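PDB 3PN9: proline dipeptidase from Streptococcus pneumoniae, which probably hydrolyses dipeptides that carry a C-terminal proline, the chain described here being the creatinase/prolidase N-terminal domain rather than the whole enzyme. Local coordinates for residues A[33-37]-A[70-74]; A[44-48]-A[84-88]; A[50-56]-A[90-94]. All coordinates share one frame; numbering follows the deposited sequence.

Contact 1: residues A[33-37]-A[70-74]; sequences LTGFY and TVSFP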
loop_
_atom_site.group_PDB
_atom_site.type_symbol
_atom_site.label_atom_id
_atom_site.label_comp_id
_atom_site.label_asym_id
_atom_site.label_seq_id
_atom_site.Cartn_x
_atom_site.Cartn_y
_atom_site.Cartn_z
ATOM N N LEU A 33 17.590 8.534 8.066
ATOM C CA LEU A 33 17.152 7.306 7.488
ATOM C C LEU A 33 18.169 6.192 7.631
ATOM O O LEU A 33 17.783 5.069 7.589
ATOM C CB LEU A 33 16.794 7.487 6.010
ATOM C CG LEU A 33 15.764 8.574 5.704
ATOM C CD1 LEU A 33 15.656 8.929 4.162
ATOM C CD2 LEU A 33 14.346 8.112 6.249
ATOM N N THR A 34 19.461 6.457 7.763
ATOM C CA THR A 34 20.425 5.326 7.605
ATOM C C THR A 34 21.401 5.246 8.716
ATOM O O THR A 34 22.101 4.283 8.799
ATOM C CB THR A 34 21.307 5.412 6.295
ATOM O OG1 THR A 34 22.122 6.567 6.444
ATOM C CG2 THR A 34 20.414 5.575 5.062
ATOM N N GLY A 35 21.512 6.279 9.531
ATOM C CA GLY A 35 22.544 6.348 10.563
ATOM C C GLY A 35 23.950 6.671 9.976
ATOM O O GLY A 35 24.912 6.725 10.725
ATOM N N PHE A 36 24.047 7.030 8.687
ATOM C CA PHE A 36 25.326 7.467 8.095
ATOM C C PHE A 36 25.305 8.985 7.981
ATOM O O PHE A 36 24.449 9.556 7.263
ATOM C CB PHE A 36 25.566 6.844 6.703
ATOM C CG PHE A 36 26.860 7.360 6.062
ATOM C CD1 PHE A 36 28.093 6.924 6.573
ATOM C CD2 PHE A 36 26.825 8.338 5.061
ATOM C CE1 PHE A 36 29.354 7.401 6.015
ATOM C CE2 PHE A 36 28.008 8.832 4.477
ATOM C CZ PHE A 36 29.283 8.371 4.972
ATOM N N TYR A 37 26.196 9.668 8.719
ATOM C CA TYR A 37 26.317 11.107 8.642
ATOM C C TYR A 37 27.646 11.518 7.903
ATOM O O TYR A 37 28.718 11.087 8.333
ATOM C CB TYR A 37 26.342 11.783 10.048
ATOM C CG TYR A 37 26.368 13.267 9.831
ATOM C CD1 TYR A 37 25.276 13.938 9.323
ATOM C CD2 TYR A 37 27.576 13.977 10.001
ATOM C CE1 TYR A 37 25.365 15.351 9.034
ATOM C CE2 TYR A 37 27.698 15.334 9.714
ATOM C CZ TYR A 37 26.599 16.004 9.237
ATOM O OH TYR A 37 26.754 17.319 8.925
ATOM N N THR A 70 28.570 1.139 7.440
ATOM C CA THR A 70 27.346 1.651 8.163
ATOM C C THR A 70 26.059 1.050 7.640
ATOM O O THR A 70 25.128 0.809 8.399
ATOM C CB THR A 70 27.297 3.231 8.126
ATOM O OG1 THR A 70 28.541 3.684 8.630
ATOM C CG2 THR A 70 26.150 3.819 9.040
ATOM N N VAL A 71 25.940 0.814 6.359
ATOM C CA VAL A 71 24.655 0.372 5.846
ATOM C C VAL A 71 24.856 -0.981 5.221
ATOM O O VAL A 71 25.984 -1.265 4.776
ATOM C CB VAL A 71 24.103 1.382 4.739
ATOM C CG1 VAL A 71 23.923 2.779 5.315
ATOM C CG2 VAL A 71 24.977 1.488 3.436
ATOM N N SER A 72 23.797 -1.751 4.997
ATOM C CA SER A 72 23.995 -3.104 4.416
ATOM C C SER A 72 23.648 -3.116 2.928
ATOM O O SER A 72 23.925 -4.097 2.249
ATOM C CB SER A 72 23.014 -4.099 5.161
ATOM O OG SER A 72 21.718 -3.584 4.860
ATOM N N PHE A 73 23.058 -2.035 2.366
ATOM C CA PHE A 73 22.724 -2.066 0.939
ATOM C C PHE A 73 23.930 -1.421 0.117
ATOM O O PHE A 73 24.874 -0.919 0.738
ATOM C CB PHE A 73 21.423 -1.293 0.677
ATOM C CG PHE A 73 21.379 0.039 1.364
ATOM C CD1 PHE A 73 22.053 1.185 0.808
ATOM C CD2 PHE A 73 20.596 0.181 2.578
ATOM C CE1 PHE A 73 21.958 2.427 1.499
ATOM C CE2 PHE A 73 20.511 1.436 3.254
ATOM C CZ PHE A 73 21.199 2.556 2.697
ATOM N N PRO A 74 23.905 -1.471 -1.197
ATOM C CA PRO A 74 25.112 -1.043 -2.012
ATOM C C PRO A 74 25.503 0.456 -1.834
ATOM O O PRO A 74 24.637 1.365 -1.658
ATOM C CB PRO A 74 24.692 -1.280 -3.499
ATOM C CG PRO A 74 23.641 -2.463 -3.379
ATOM C CD PRO A 74 22.850 -2.098 -2.028
HETATM O O HOH W 1 23.423 2.457 10.768
#
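Thr34 lays its CB and methyl against the 70-74 segment: CB rests 3.8 Å from Val71 CG1, while CG2 meets the Phe73 ring. The setting is a meeting of two helix ends on one side of the mixed sheet of the creatinase/prolidase N-terminal domain, helix 27-34 closing at Gly35 and helix 64-70 giving way at Val71. Thr34 OG1 sits between the backbone N and the carbonyl carbon (chi1 65°), which sets the oxygen within reach of the backbone N two residues on. There Thr34 OG1 accepts from Phe36 N at 3.0 Å, making an ST turn, and it also hydrogen-bonds Ile30 O in the preceding turn. With the hydroxyl used in this way, the methyl is left for the hydrophobic side, where CG2 reaches the rim of Phe73 in the plane of the ring. Val71 CB lies above one face of that same ring, offset toward its rim.

On the other flank Thr70 CG2 packs 3.6 Å from Gly35 O, at the residue whose positive phi ends the helix. Its hydroxyl, bonded to Arg66 O, stands at the edge of the Phe36 ring, near the ring plane. No direct hydrogen bond joins the two segments; instead a water donates a hydrogen bond to Thr34 O at 3.0 Å and a weak, longer one to Thr70 O at 3.4 Å.

Contact 2: residues A[44-48]-A[84-88]; sequences QMFLF and PWQKI
Gln44 can be followed outward from the backbone, where CB lies 4.1 Å from Pro84 CB and CG comes to 3.7 Å from Pro84 CG. The contact belongs to the alpha/beta layering of the creatinase/prolidase N-terminal domain: helix 84-91 packs on a face of the mixed sheet, and the axis of its first turns, 84-88, runs at 19° to strand 46-48, 12.4 Å away at closest approach. Beyond CG the Gln44 chain bends at chi2, which swings the amide across Trp85 instead of onward past the proline. CD and OE1 both come closest to CH2 of the indole, OE1 at 3.4 Å, and NE2 is nearest CZ2; amide and ring planes are 43° apart, so this is a tilted van der Waals approach along the benzo end and not a stack.

Alternate strand residues, Phe46 and Phe48, send their side chains toward the helix, while Leu47 between them packs on helix 27-34 beyond the other face. Phe46 meets Trp85 rim to rim, neither ring over the other's face, with planes 50° apart and CE2 3.6 Å from Trp85 CZ3. Its CD2 also touches Ile88 CD1, so the ring bridges two residues about one helical turn apart. Val23 of strand 21-24 and Leu115 of helix 109-118 also touch Phe46, and Phe58 reaches both Phe48 and Ile88.

Ile88 divides its branches between the two phenylalanines. CG1, beside the backbone N, carries CD1 to Phe46, whereas CG2, anti to that N, presses on the far end of the other ring, 3.5 Å from Phe48 CZ.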
loop_
_atom_site.group_PDB
_atom_site.type_symbol
_atom_site.label_atom_id
_atom_site.label_comp_id
_atom_site.label_asym_id
_atom_site.label_seq_id
_atom_site.Cartn_x
_atom_site.Cartn_y
_atom_site.Cartn_z
ATOM N N GLN A 44 29.121 15.523 -4.325
ATOM C CA GLN A 44 27.778 14.950 -4.397
ATOM C C GLN A 44 27.632 13.772 -3.428
ATOM O O GLN A 44 28.533 12.888 -3.293
ATOM C CB GLN A 44 27.425 14.520 -5.818
ATOM C CG GLN A 44 27.638 15.740 -6.866
ATOM C CD GLN A 44 26.796 16.895 -6.480
ATOM O OE1 GLN A 44 25.653 16.715 -5.906
ATOM N NE2 GLN A 44 27.257 18.089 -6.805
HETATM N N MSE A 45 26.498 13.767 -2.727
HETATM C CA MSE A 45 26.116 12.574 -1.974
HETATM C C MSE A 45 24.582 12.478 -2.127
HETATM O O MSE A 45 23.924 13.516 -2.011
HETATM C CB MSE A 45 26.481 12.758 -0.483
HETATM C CG MSE A 45 25.888 11.514 0.321
HETATM SE SE MSE A 45 26.473 11.528 2.170
HETATM C CE MSE A 45 25.718 13.290 2.793
ATOM N N PHE A 46 24.050 11.301 -2.445
ATOM C CA PHE A 46 22.608 11.107 -2.472
ATOM C C PHE A 46 22.315 9.726 -1.944
ATOM O O PHE A 46 23.087 8.754 -2.199
ATOM C CB PHE A 46 22.013 11.151 -3.913
ATOM C CG PHE A 46 22.194 12.479 -4.598
ATOM C CD1 PHE A 46 21.350 13.531 -4.311
ATOM C CD2 PHE A 46 23.276 12.651 -5.543
ATOM C CE1 PHE A 46 21.479 14.809 -4.949
ATOM C CE2 PHE A 46 23.441 13.919 -6.153
ATOM C CZ PHE A 46 22.533 14.962 -5.907
ATOM N N LEU A 47 21.170 9.597 -1.262
ATOM C CA LEU A 47 20.621 8.205 -1.044
ATOM C C LEU A 47 19.470 8.025 -2.057
ATOM O O LEU A 47 18.540 8.870 -2.165
ATOM C CB LEU A 47 20.083 8.090 0.414
ATOM C CG LEU A 47 19.281 6.784 0.692
ATOM C CD1 LEU A 47 20.356 5.708 0.692
ATOM C CD2 LEU A 47 18.584 6.894 2.093
ATOM N N PHE A 48 19.535 6.980 -2.880
ATOM C CA PHE A 48 18.459 6.748 -3.804
ATOM C C PHE A 48 17.615 5.581 -3.251
ATOM O O PHE A 48 18.155 4.463 -3.108
ATOM C CB PHE A 48 19.008 6.290 -5.160
ATOM C CG PHE A 48 19.781 7.419 -5.837
ATOM C CD1 PHE A 48 19.088 8.370 -6.566
ATOM C CD2 PHE A 48 21.189 7.557 -5.626
ATOM C CE1 PHE A 48 19.808 9.449 -7.170
ATOM C CE2 PHE A 48 21.895 8.614 -6.259
ATOM C CZ PHE A 48 21.180 9.565 -7.017
ATOM N N PRO A 84 30.054 13.001 -11.580
ATOM C CA PRO A 84 29.088 12.256 -10.623
ATOM C C PRO A 84 27.742 11.906 -11.325
ATOM O O PRO A 84 27.197 10.865 -11.061
ATOM C CB PRO A 84 28.942 13.262 -9.469
ATOM C CG PRO A 84 29.142 14.694 -10.080
ATOM C CD PRO A 84 30.339 14.402 -11.146
ATOM N N TRP A 85 27.179 12.789 -12.157
ATOM C CA TRP A 85 25.893 12.500 -12.811
ATOM C C TRP A 85 25.979 11.226 -13.663
ATOM O O TRP A 85 25.041 10.447 -13.687
ATOM C CB TRP A 85 25.428 13.699 -13.632
ATOM C CG TRP A 85 25.655 14.959 -12.769
ATOM C CD1 TRP A 85 26.529 16.013 -13.033
ATOM C CD2 TRP A 85 25.031 15.275 -11.475
ATOM N NE1 TRP A 85 26.463 16.944 -12.007
ATOM C CE2 TRP A 85 25.538 16.560 -11.064
ATOM C CE3 TRP A 85 24.033 14.644 -10.684
ATOM C CZ2 TRP A 85 25.177 17.187 -9.815
ATOM C CZ3 TRP A 85 23.636 15.260 -9.450
ATOM C CH2 TRP A 85 24.248 16.499 -9.004
ATOM N N GLN A 86 27.078 11.074 -14.460
ATOM C CA GLN A 86 27.162 9.912 -15.314
ATOM C C GLN A 86 27.388 8.731 -14.487
ATOM O O GLN A 86 26.893 7.669 -14.799
ATOM C CB GLN A 86 28.382 10.038 -16.334
ATOM C CG GLN A 86 27.890 11.054 -17.532
ATOM C CD GLN A 86 26.486 10.743 -18.125
ATOM O OE1 GLN A 86 25.603 11.634 -18.128
ATOM N NE2 GLN A 86 26.272 9.493 -18.623
ATOM N N LYS A 87 28.144 8.884 -13.417
ATOM C CA LYS A 87 28.420 7.730 -12.604
ATOM C C LYS A 87 27.078 7.222 -11.881
ATOM O O LYS A 87 26.824 6.021 -11.727
ATOM C CB LYS A 87 29.423 8.138 -11.526
ATOM C CG LYS A 87 29.776 6.951 -10.663
ATOM C CD LYS A 87 31.191 6.506 -10.906
ATOM C CE LYS A 87 31.425 5.235 -10.176
ATOM N NZ LYS A 87 32.858 5.116 -10.089
ATOM N N ILE A 88 26.258 8.176 -11.456
ATOM C CA ILE A 88 24.951 7.819 -10.773
ATOM C C ILE A 88 24.122 7.139 -11.825
ATOM O O ILE A 88 23.555 6.068 -11.583
ATOM C CB ILE A 88 24.235 9.171 -10.357
ATOM C CG1 ILE A 88 24.940 9.707 -9.063
ATOM C CG2 ILE A 88 22.718 8.876 -10.063
ATOM C CD1 ILE A 88 24.608 11.220 -8.760
#

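Contact 3: residues A[50-56]-A[90-94]; sequences LADQEPL and HALPQ
Leu50 and Pro93 point at each other tip to tip, Leu50 CD1 stopping 3.7 Å from Pro93 CD and both leucine methyls reaching the proline ring. This lies where the turn between antiparallel strands 46-50 and 56-60, a beta-hairpin of the creatinase/prolidase N-terminal domain, meets the C-terminal end of helix 84-91.

Gln53 takes a different course: its chain slides past Pro93 in the opposite direction, extended beyond CG, which itself lies between the backbone N and the carbonyl carbon (chi1 58°). That carries the amide alongside the ring, OE1 3.6 Å from Pro93 CB and NE2 3.9 Å from Pro93 CG. The contact is van der Waals in kind, without a hydrogen bond between the segments.

Across the hairpin, Leu56 and Leu92 meet at a slant, their CD2 methyls 3.8 Å apart. Leu56 CD2 also touches Ala91 CB, so one methyl spans the last helical residue and the first to leave it. Val76 of strand 75-78, outermost within this chain, packs on both Leu56 and Ala91. Past the helix end the backbone is extended, and the Gln94 side chain folds back, its NE2 making a weak hydrogen bond to Leu92 O at 2.8 Å, besides its bond to Lys89 O.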
loop_
_atom_site.group_PDB
_atom_site.type_symbol
_atom_site.label_atom_id
_atom_site.label_comp_id
_atom_site.label_asym_id
_atom_site.label_seq_id
_atom_site.Cartn_x
_atom_site.Cartn_y
_atom_site.Cartn_z
ATOM N N LEU A 50 14.925 3.204 -4.187
ATOM C CA LEU A 50 14.271 2.751 -5.371
ATOM C C LEU A 50 12.986 1.988 -4.974
ATOM O O LEU A 50 12.958 1.398 -3.905
ATOM C CB LEU A 50 15.222 1.712 -6.051
ATOM C CG LEU A 50 16.485 2.467 -6.647
ATOM C CD1 LEU A 50 17.704 1.504 -6.918
ATOM C CD2 LEU A 50 16.007 3.098 -8.000
ATOM N N ALA A 51 12.002 1.911 -5.883
ATOM C CA ALA A 51 10.684 1.370 -5.489
ATOM C C ALA A 51 10.799 -0.116 -5.257
ATOM O O ALA A 51 10.140 -0.644 -4.335
ATOM C CB ALA A 51 9.620 1.609 -6.567
ATOM N N ASP A 52 11.600 -0.797 -6.078
ATOM C CA ASP A 52 11.504 -2.256 -6.087
ATOM C C ASP A 52 12.800 -2.966 -5.922
ATOM O O ASP A 52 12.865 -4.182 -6.223
ATOM C CB ASP A 52 10.855 -2.761 -7.443
ATOM C CG ASP A 52 9.456 -2.183 -7.681
ATOM O OD1 ASP A 52 8.635 -2.020 -6.702
ATOM O OD2 ASP A 52 9.135 -1.877 -8.856
ATOM N N GLN A 53 13.822 -2.305 -5.389
ATOM C CA GLN A 53 15.010 -3.052 -5.076
ATOM C C GLN A 53 15.698 -2.328 -3.971
ATOM O O GLN A 53 15.247 -1.232 -3.600
ATOM C CB GLN A 53 15.941 -3.165 -6.334
ATOM C CG GLN A 53 16.386 -1.824 -6.942
ATOM C CD GLN A 53 17.164 -2.124 -8.255
ATOM O OE1 GLN A 53 16.547 -2.467 -9.244
ATOM N NE2 GLN A 53 18.461 -2.100 -8.193
ATOM N N GLU A 54 16.812 -2.834 -3.490
ATOM C CA GLU A 54 17.485 -2.200 -2.327
ATOM C C GLU A 54 17.967 -0.783 -2.683
ATOM O O GLU A 54 18.200 -0.493 -3.888
ATOM C CB GLU A 54 18.756 -2.970 -1.953
ATOM C CG GLU A 54 18.466 -4.118 -0.965
ATOM C CD GLU A 54 19.829 -4.686 -0.346
ATOM O OE1 GLU A 54 20.150 -4.517 0.889
ATOM O OE2 GLU A 54 20.541 -5.232 -1.183
ATOM N N PRO A 55 18.191 0.077 -1.668
ATOM C CA PRO A 55 18.572 1.460 -2.035
ATOM C C PRO A 55 20.077 1.505 -2.515
ATOM O O PRO A 55 20.817 0.515 -2.392
ATOM C CB PRO A 55 18.572 2.178 -0.707
ATOM C CG PRO A 55 17.692 1.357 0.222
ATOM C CD PRO A 55 17.820 -0.090 -0.244
ATOM N N LEU A 56 20.513 2.666 -2.997
ATOM C CA LEU A 56 21.927 2.862 -3.370
ATOM C C LEU A 56 22.367 4.097 -2.628
ATOM O O LEU A 56 21.787 5.196 -2.802
ATOM C CB LEU A 56 22.010 3.041 -4.938
ATOM C CG LEU A 56 23.394 3.723 -5.336
ATOM C CD1 LEU A 56 24.399 2.542 -5.109
ATOM C CD2 LEU A 56 23.264 4.067 -6.787
ATOM N N HIS A 90 24.798 5.387 -14.414
ATOM C CA HIS A 90 25.275 4.016 -14.726
ATOM C C HIS A 90 25.165 3.158 -13.480
ATOM O O HIS A 90 24.970 1.972 -13.598
ATOM C CB HIS A 90 26.797 4.039 -15.180
ATOM C CG HIS A 90 27.073 4.827 -16.464
ATOM N ND1 HIS A 90 26.114 5.572 -17.156
ATOM C CD2 HIS A 90 28.246 5.025 -17.152
ATOM C CE1 HIS A 90 26.673 6.171 -18.204
ATOM N NE2 HIS A 90 27.962 5.844 -18.233
ATOM N N ALA A 91 25.273 3.723 -12.268
ATOM C CA ALA A 91 25.143 2.838 -11.104
ATOM C C ALA A 91 23.673 2.429 -10.794
ATOM O O ALA A 91 23.448 1.350 -10.221
ATOM C CB ALA A 91 25.811 3.469 -9.885
ATOM N N LEU A 92 22.703 3.280 -11.154
ATOM C CA LEU A 92 21.292 2.998 -10.922
ATOM C C LEU A 92 20.858 1.883 -11.932
ATOM O O LEU A 92 21.488 1.732 -13.001
ATOM C CB LEU A 92 20.397 4.227 -11.160
ATOM C CG LEU A 92 20.626 5.247 -10.002
ATOM C CD1 LEU A 92 19.982 6.636 -10.341
ATOM C CD2 LEU A 92 20.054 4.713 -8.628
ATOM N N PRO A 93 19.781 1.141 -11.596
ATOM C CA PRO A 93 19.215 0.192 -12.577
ATOM C C PRO A 93 18.813 0.995 -13.807
ATOM O O PRO A 93 18.444 2.192 -13.708
ATOM C CB PRO A 93 17.964 -0.383 -11.872
ATOM C CG PRO A 93 17.661 0.719 -10.791
ATOM C CD PRO A 93 19.014 1.184 -10.345
ATOM N N GLN A 94 18.838 0.349 -14.970
ATOM C CA GLN A 94 18.498 1.093 -16.203
ATOM C C GLN A 94 17.002 1.071 -16.409
ATOM O O GLN A 94 16.536 0.330 -17.267
ATOM C CB GLN A 94 19.229 0.410 -17.424
ATOM C CG GLN A 94 20.798 0.377 -17.186
ATOM C CD GLN A 94 21.395 1.818 -16.991
ATOM O OE1 GLN A 94 21.392 2.617 -17.906
ATOM N NE2 GLN A 94 21.867 2.140 -15.789
#

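Overall arrangement
The three contacts dress the two faces of one mixed sheet. Contact 1 lies on one face, while contacts 2 and 3 share helix 84-91 on the other, their centres about 12 Å apart; each is about 15 Å from the centre of contact 1. Strand 46-50 joins the layers: Leu47 of contact 2 turns to contact 1, with CD2 3.7 Å from Thr34 CG2 and CD1 3.7 Å from Phe73 CE1. Contacts 2 and 3 meet through a probable backbone hydrogen bond, Phe48 N to Leu56 O at 2.9 Å. Near the hairpin turn, Glu54 and Pro55 of contact 3 pack against Phe73 and also touch Ser72 and Ser69 of a second subunit.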